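Local coordinates for protein tyrosine recombinase XerH (Helicobacter pylori, PDB 5JK0) that catalyses site-specific DNA recombination by cutting and rejoining strands, and takes part in chromosome segregation, at residues D[78-83]-D[134-139]; D[225-228]-D[233-236]. One frame throughout, in Å; residues are numbered along the deposited sequence.

Interaction 1 (D[78-83]-D[134-139])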
ATOM      1  N   LEU D  78     -26.327   8.812  12.441  1.00 30.28           N
ATOM      2  CA  LEU D  78     -26.894   9.043  11.112  1.00 30.01           C
ATOM      3  C   LEU D  78     -26.693   7.887  10.115  1.00 27.60           C
ATOM      4  O   LEU D  78     -27.648   7.498   9.445  1.00 27.67           O
ATOM      5  CB  LEU D  78     -26.335  10.342  10.518  1.00 31.27           C
ATOM      6  CG  LEU D  78     -26.840  10.738   9.127  1.00 33.08           C
ATOM      7  CD1 LEU D  78     -27.304  12.186   9.113  1.00 34.81           C
ATOM      8  CD2 LEU D  78     -25.761  10.515   8.079  1.00 32.89           C
ATOM      9  N   PRO D  79     -25.464   7.336  10.005  1.00 26.79           N
ATOM     10  CA  PRO D  79     -25.301   6.266   9.008  1.00 25.50           C
ATOM     11  C   PRO D  79     -26.175   5.035   9.261  1.00 23.81           C
ATOM     12  O   PRO D  79     -26.618   4.399   8.305  1.00 23.89           O
ATOM     13  CB  PRO D  79     -23.818   5.899   9.130  1.00 27.10           C
ATOM     14  CG  PRO D  79     -23.172   7.119   9.669  1.00 28.61           C
ATOM     15  CD  PRO D  79     -24.173   7.695  10.621  1.00 28.07           C
ATOM     16  N   LEU D  80     -26.426   4.710  10.526  1.00 22.98           N
ATOM     17  CA  LEU D  80     -27.222   3.530  10.856  1.00 22.31           C
ATOM     18  C   LEU D  80     -28.717   3.779  10.655  1.00 23.07           C
ATOM     19  O   LEU D  80     -29.460   2.865  10.303  1.00 24.61           O
ATOM     20  CB  LEU D  80     -26.944   3.082  12.292  1.00 23.34           C
ATOM     21  CG  LEU D  80     -25.517   2.586  12.551  1.00 23.91           C
ATOM     22  CD1 LEU D  80     -25.401   1.959  13.932  1.00 24.12           C
ATOM     23  CD2 LEU D  80     -25.077   1.604  11.473  1.00 22.38           C
ATOM     24  N   LEU D  81     -29.155   5.014  10.877  1.00 21.95           N
ATOM     25  CA  LEU D  81     -30.544   5.377  10.619  1.00 24.97           C
ATOM     26  C   LEU D  81     -30.812   5.384   9.117  1.00 26.30           C
ATOM     27  O   LEU D  81     -31.923   5.097   8.671  1.00 25.26           O
ATOM     28  CB  LEU D  81     -30.875   6.739  11.229  1.00 26.42           C
ATOM     29  CG  LEU D  81     -30.779   6.836  12.752  1.00 28.38           C
ATOM     30  CD1 LEU D  81     -31.228   8.204  13.234  1.00 30.38           C
ATOM     31  CD2 LEU D  81     -31.596   5.737  13.413  1.00 30.20           C
ATOM     32  N   LYS D  82     -29.783   5.714   8.341  1.00 27.38           N
ATOM     33  CA  LYS D  82     -29.867   5.654   6.887  1.00 27.41           C
ATOM     34  C   LYS D  82     -30.051   4.215   6.420  1.00 26.20           C
ATOM     35  O   LYS D  82     -30.807   3.946   5.486  1.00 25.80           O
ATOM     36  CB  LYS D  82     -28.615   6.254   6.240  1.00 30.36           C
ATOM     37  CG  LYS D  82     -28.469   7.757   6.405  1.00 34.28           C
ATOM     38  CD  LYS D  82     -29.550   8.511   5.653  1.00 39.69           C
ATOM     39  CE  LYS D  82     -29.310  10.010   5.714  1.00 44.27           C
ATOM     40  NZ  LYS D  82     -27.974  10.374   5.162  1.00 47.39           N
ATOM     41  N   PHE D  83     -29.353   3.293   7.078  1.00 24.46           N
ATOM     42  CA  PHE D  83     -29.424   1.882   6.712  1.00 24.83           C
ATOM     43  C   PHE D  83     -30.785   1.285   7.039  1.00 25.50           C
ATOM     44  O   PHE D  83     -31.295   0.443   6.296  1.00 25.36           O
ATOM     45  CB  PHE D  83     -28.326   1.078   7.412  1.00 24.14           C
ATOM     46  CG  PHE D  83     -28.421  -0.400   7.166  1.00 25.28           C
ATOM     47  CD1 PHE D  83     -28.157  -0.921   5.909  1.00 26.61           C
ATOM     48  CD2 PHE D  83     -28.789  -1.266   8.182  1.00 25.17           C
ATOM     49  CE1 PHE D  83     -28.253  -2.279   5.672  1.00 28.07           C
ATOM     50  CE2 PHE D  83     -28.884  -2.626   7.952  1.00 26.37           C
ATOM     51  CZ  PHE D  83     -28.616  -3.133   6.695  1.00 27.75           C
ATOM     52  N   LEU D 134     -19.796  -1.796  10.551  1.00 27.96           N
ATOM     53  CA  LEU D 134     -19.002  -2.860  11.156  1.00 29.88           C
ATOM     54  C   LEU D 134     -19.254  -2.950  12.656  1.00 29.61           C
ATOM     55  O   LEU D 134     -19.330  -4.042  13.215  1.00 29.63           O
ATOM     56  CB  LEU D 134     -17.510  -2.640  10.890  1.00 32.55           C
ATOM     57  CG  LEU D 134     -17.023  -2.856   9.456  1.00 34.44           C
ATOM     58  CD1 LEU D 134     -15.534  -2.567   9.347  1.00 35.50           C
ATOM     59  CD2 LEU D 134     -17.334  -4.271   8.988  1.00 34.77           C
ATOM     60  N   GLY D 135     -19.384  -1.795  13.302  1.00 28.23           N
ATOM     61  CA  GLY D 135     -19.614  -1.742  14.733  1.00 27.57           C
ATOM     62  C   GLY D 135     -20.960  -2.311  15.143  1.00 27.24           C
ATOM     63  O   GLY D 135     -21.071  -2.990  16.164  1.00 28.77           O
ATOM     64  N   LEU D 136     -21.986  -2.036  14.343  1.00 24.66           N
ATOM     65  CA  LEU D 136     -23.339  -2.489  14.650  1.00 23.95           C
ATOM     66  C   LEU D 136     -23.446  -4.010  14.650  1.00 24.16           C
ATOM     67  O   LEU D 136     -23.953  -4.603  15.600  1.00 25.77           O
ATOM     68  CB  LEU D 136     -24.341  -1.903  13.654  1.00 22.05           C
ATOM     69  CG  LEU D 136     -25.785  -2.389  13.803  1.00 22.59           C
ATOM     70  CD1 LEU D 136     -26.348  -2.016  15.170  1.00 23.31           C
ATOM     71  CD2 LEU D 136     -26.667  -1.837  12.690  1.00 21.29           C
ATOM     72  N   PHE D 137     -22.965  -4.638  13.583  1.00 23.22           N
ATOM     73  CA  PHE D 137     -23.114  -6.081  13.422  1.00 24.27           C
ATOM     74  C   PHE D 137     -22.074  -6.865  14.219  1.00 26.72           C
ATOM     75  O   PHE D 137     -22.258  -8.052  14.489  1.00 28.89           O
ATOM     76  CB  PHE D 137     -23.051  -6.455  11.939  1.00 22.80           C
ATOM     77  CG  PHE D 137     -24.236  -5.973  11.152  1.00 23.17           C
ATOM     78  CD1 PHE D 137     -25.419  -6.695  11.144  1.00 23.47           C
ATOM     79  CD2 PHE D 137     -24.175  -4.789  10.435  1.00 21.79           C
ATOM     80  CE1 PHE D 137     -26.517  -6.249  10.430  1.00 23.91           C
ATOM     81  CE2 PHE D 137     -25.269  -4.338   9.719  1.00 22.94           C
ATOM     82  CZ  PHE D 137     -26.442  -5.070   9.719  1.00 23.82           C
ATOM     83  N   SER D 138     -20.986  -6.202  14.599  1.00 25.57           N
ATOM     84  CA  SER D 138     -20.040  -6.798  15.535  1.00 25.27           C
ATOM     85  C   SER D 138     -20.693  -6.860  16.909  1.00 28.52           C
ATOM     86  O   SER D 138     -20.498  -7.812  17.664  1.00 30.53           O
ATOM     87  CB  SER D 138     -18.736  -6.000  15.595  1.00 25.88           C
ATOM     88  OG  SER D 138     -17.856  -6.532  16.573  1.00 29.27           O
ATOM     89  N   TYR D 139     -21.476  -5.832  17.215  1.00 28.50           N
ATOM     90  CA  TYR D 139     -22.210  -5.753  18.471  1.00 28.88           C
ATOM     91  C   TYR D 139     -23.312  -6.808  18.534  1.00 27.72           C
ATOM     92  O   TYR D 139     -23.515  -7.445  19.567  1.00 26.78           O
ATOM     93  CB  TYR D 139     -22.800  -4.351  18.646  1.00 28.29           C
ATOM     94  CG  TYR D 139     -23.653  -4.173  19.884  1.00 29.79           C
ATOM     95  CD1 TYR D 139     -23.078  -3.858  21.109  1.00 32.32           C
ATOM     96  CD2 TYR D 139     -25.035  -4.309  19.822  1.00 28.77           C
ATOM     97  CE1 TYR D 139     -23.857  -3.692  22.240  1.00 33.15           C
ATOM     98  CE2 TYR D 139     -25.818  -4.144  20.946  1.00 29.10           C
ATOM     99  CZ  TYR D 139     -25.226  -3.835  22.151  1.00 31.64           C
ATOM    100  OH  TYR D 139     -26.011  -3.671  23.269  1.00 33.93           O
TER
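Leu80 and Leu136 meet between helix 74-93 and helix 123-143, and one turn further along helix 74-93, Phe83 meets Phe137, the residue next to Leu136. The contact is wholly apolar. Leu136 starts at CB, which lies 4.0 Å from Leu80 CD1 and 4.2 Å from Leu80 CD2, so both methyls of Leu80 reach as far as the root of its partner. Beyond CB, Leu136 CG stands anti to its own backbone N (chi1 175°). This sends the branch alongside Leu80 instead of against its end. The tip methyl Leu136 CD2 then comes to 4.0 Å from Leu80 CD2, with Leu80 CD1 only slightly more distant. The two leucines run alongside each other from opposing helices, methyl beside methyl, at normal van der Waals distance.

The two phenylalanines reach toward each other from the two helices. Phe83 CE2 approaches Phe137 CZ at 3.9 Å and lies near the plane of the Phe137 ring, at its edge. Phe83 CZ touches the same Phe137 CZ at 4.2 Å. The Phe137 CB points neither at helix 74-93 nor away from it. Its ring is carried across by a first torsion that places CG anti to the carbonyl carbon (chi1 -68°), and the far carbon CZ makes the contact.

All four residues are buried. Phe23 of helix 12-30 packs on both leucines, Phe113 meets the Phe83 ring edge-to-face, and Leu110 of helix 107-117 touches both phenylalanines. Leu78 and Lys82, on the same short segment as Leu80, each pack on a phosphate of the bound DNA. Four helices therefore share this hydrophobic core. Such a core is characteristic of the all-helical, DNA-gripping core-binding domain of tyrosine recombinases, with its phage integrase SAM-like fold.

Interaction 2 (D[225-228]-D[233-236])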
ATOM      1  N   ASP D 225      -6.067  29.137  35.519  1.00 56.05           N
ATOM      2  CA  ASP D 225      -5.015  28.379  34.847  1.00 54.15           C
ATOM      3  C   ASP D 225      -3.995  29.289  34.168  1.00 53.93           C
ATOM      4  O   ASP D 225      -3.152  28.824  33.399  1.00 51.99           O
ATOM      5  CB  ASP D 225      -5.625  27.420  33.823  1.00 51.87           C
ATOM      6  CG  ASP D 225      -6.464  26.335  34.470  1.00 52.49           C
ATOM      7  OD1 ASP D 225      -6.177  25.973  35.631  1.00 55.28           O
ATOM      8  OD2 ASP D 225      -7.410  25.842  33.821  1.00 50.21           O
ATOM      9  N   PHE D 226      -4.074  30.584  34.455  1.00 56.02           N
ATOM     10  CA  PHE D 226      -3.125  31.553  33.918  1.00 57.38           C
ATOM     11  C   PHE D 226      -2.135  32.009  34.985  1.00 61.41           C
ATOM     12  O   PHE D 226      -2.533  32.469  36.055  1.00 64.60           O
ATOM     13  CB  PHE D 226      -3.861  32.769  33.347  1.00 56.97           C
ATOM     14  CG  PHE D 226      -4.429  32.547  31.975  1.00 53.86           C
ATOM     15  CD1 PHE D 226      -5.612  31.849  31.803  1.00 51.73           C
ATOM     16  CD2 PHE D 226      -3.786  33.051  30.857  1.00 52.90           C
ATOM     17  CE1 PHE D 226      -6.139  31.651  30.539  1.00 50.35           C
ATOM     18  CE2 PHE D 226      -4.307  32.858  29.592  1.00 50.79           C
ATOM     19  CZ  PHE D 226      -5.484  32.156  29.433  1.00 49.30           C
ATOM     20  N   THR D 227      -0.845  31.874  34.692  1.00 61.62           N
ATOM     21  CA  THR D 227       0.200  32.351  35.593  1.00 65.77           C
ATOM     22  C   THR D 227       1.223  33.190  34.834  1.00 65.18           C
ATOM     23  O   THR D 227       1.649  32.823  33.740  1.00 61.96           O
ATOM     24  CB  THR D 227       0.928  31.187  36.297  1.00 67.20           C
ATOM     25  OG1 THR D 227       1.492  30.308  35.317  1.00 67.01           O
ATOM     26  CG2 THR D 227      -0.034  30.407  37.183  1.00 66.42           C
ATOM     27  N   LEU D 228       1.611  34.317  35.420  1.00 68.37           N
ATOM     28  CA  LEU D 228       2.570  35.216  34.788  1.00 70.18           C
ATOM     29  C   LEU D 228       3.867  35.301  35.584  1.00 75.10           C
ATOM     30  O   LEU D 228       3.858  35.612  36.775  1.00 78.38           O
ATOM     31  CB  LEU D 228       1.965  36.611  34.623  1.00 72.10           C
ATOM     32  CG  LEU D 228       2.882  37.686  34.035  1.00 74.27           C
ATOM     33  CD1 LEU D 228       3.395  37.273  32.664  1.00 71.49           C
ATOM     34  CD2 LEU D 228       2.158  39.023  33.959  1.00 75.92           C
ATOM     35  N   TYR D 233       3.604  34.106  30.060  1.00 61.51           N
ATOM     36  CA  TYR D 233       2.479  33.368  30.625  1.00 61.28           C
ATOM     37  C   TYR D 233       2.653  31.858  30.499  1.00 60.67           C
ATOM     38  O   TYR D 233       3.173  31.360  29.502  1.00 59.79           O
ATOM     39  CB  TYR D 233       1.168  33.782  29.948  1.00 59.22           C
ATOM     40  CG  TYR D 233       0.640  35.133  30.371  1.00 61.13           C
ATOM     41  CD1 TYR D 233      -0.007  35.297  31.590  1.00 62.47           C
ATOM     42  CD2 TYR D 233       0.773  36.241  29.545  1.00 61.58           C
ATOM     43  CE1 TYR D 233      -0.496  36.530  31.978  1.00 64.30           C
ATOM     44  CE2 TYR D 233       0.285  37.478  29.925  1.00 63.45           C
ATOM     45  CZ  TYR D 233      -0.348  37.617  31.141  1.00 64.89           C
ATOM     46  OH  TYR D 233      -0.834  38.847  31.523  1.00 67.72           O
ATOM     47  N   THR D 234       2.211  31.138  31.523  1.00 60.60           N
ATOM     48  CA  THR D 234       2.135  29.684  31.465  1.00 57.76           C
ATOM     49  C   THR D 234       0.674  29.260  31.551  1.00 55.19           C
ATOM     50  O   THR D 234       0.045  29.375  32.602  1.00 57.40           O
ATOM     51  CB  THR D 234       2.939  29.017  32.594  1.00 60.28           C
ATOM     52  OG1 THR D 234       4.333  29.304  32.424  1.00 62.18           O
ATOM     53  CG2 THR D 234       2.736  27.510  32.570  1.00 58.35           C
ATOM     54  N   ILE D 235       0.135  28.782  30.434  1.00 51.22           N
ATOM     55  CA  ILE D 235      -1.278  28.433  30.357  1.00 49.11           C
ATOM     56  C   ILE D 235      -1.492  26.928  30.461  1.00 48.22           C
ATOM     57  O   ILE D 235      -0.979  26.159  29.648  1.00 45.97           O
ATOM     58  CB  ILE D 235      -1.906  28.938  29.045  1.00 46.95           C
ATOM     59  CG1 ILE D 235      -1.603  30.425  28.849  1.00 48.50           C
ATOM     60  CG2 ILE D 235      -3.406  28.682  29.038  1.00 45.11           C
ATOM     61  CD1 ILE D 235      -2.082  30.974  27.525  1.00 47.25           C
ATOM     62  N   LEU D 236      -2.253  26.514  31.469  1.00 50.33           N
ATOM     63  CA  LEU D 236      -2.558  25.103  31.671  1.00 50.33           C
ATOM     64  C   LEU D 236      -3.864  24.719  30.986  1.00 49.71           C
ATOM     65  O   LEU D 236      -4.880  25.395  31.140  1.00 41.69           O
ATOM     66  CB  LEU D 236      -2.628  24.777  33.163  1.00 45.38           C
ATOM     67  CG  LEU D 236      -1.322  24.923  33.946  1.00 54.88           C
ATOM     68  CD1 LEU D 236      -1.540  24.603  35.418  1.00 56.77           C
ATOM     69  CD2 LEU D 236      -0.240  24.033  33.356  1.00 53.50           C
TER
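The antiparallel beta hairpin of strands 226-229 and 232-238 forms one side of the small three-stranded sheet of the tyrosine recombinase catalytic domain. Strand 244-250 continues the sheet beyond strand 232-238. The axes of the two short segments lie 4.7 Å apart, and their directions differ by 163°.

Thr227 and Thr234 are the hydrogen-bonded pair and point to one face of the sheet. Thr234 N gives a bond of 2.8 Å to Thr227 O, while the return bond from Thr227 N to Thr234 O is weak. Thr234 O has a second donor: Thr227 OG1 bonds to it at 3.2 Å, in the carbonyl plane and on a lone pair. The Thr227 hydroxyl is set between its own backbone N and carbonyl carbon (chi1 58°), which lets it turn back to the neighbouring strand. At the open end of the hairpin, Leu236 N bonds to Asp225 O at 3.1 Å. Ile235 CA also makes a CA-H...O contact to Asp225 O.

Phe226, Leu228, Tyr233 and Ile235 point to the other face, as the non-hydrogen-bonded pairs Phe226-Ile235 and Leu228-Tyr233. The Phe226 ring runs beside Ile235, with Phe226 CE2 3.6 Å from Ile235 CD1. Leu221 touches both. Tyr233 also packs on Leu258 of helix 255-264. Leu228 crosses the Tyr233 ring and makes a CH-pi contact, its CD1 resting 3.9 Å above the ring centre.

Overall arrangement
Interaction 1 comes first along the chain, and both its segments precede those of interaction 2. They share no helix, strand or sheet. The first joins two helices of the N-terminal core-binding domain. The second joins two strands of the C-terminal catalytic domain. Their centres are about 44 Å apart, their nearest atoms about 33 Å apart, and they lie on opposite sides of the chain's centre. This fits the two-domain clamp by which tyrosine recombinases hold DNA. Interaction 1 lies about 4 Å from the DNA at the nearest atoms, with Leu78 and Lys82 packing on phosphates. The hairpin is about 14 Å from it at the nearest atoms, but strand 232-238 leads to the predicted active-site Lys240.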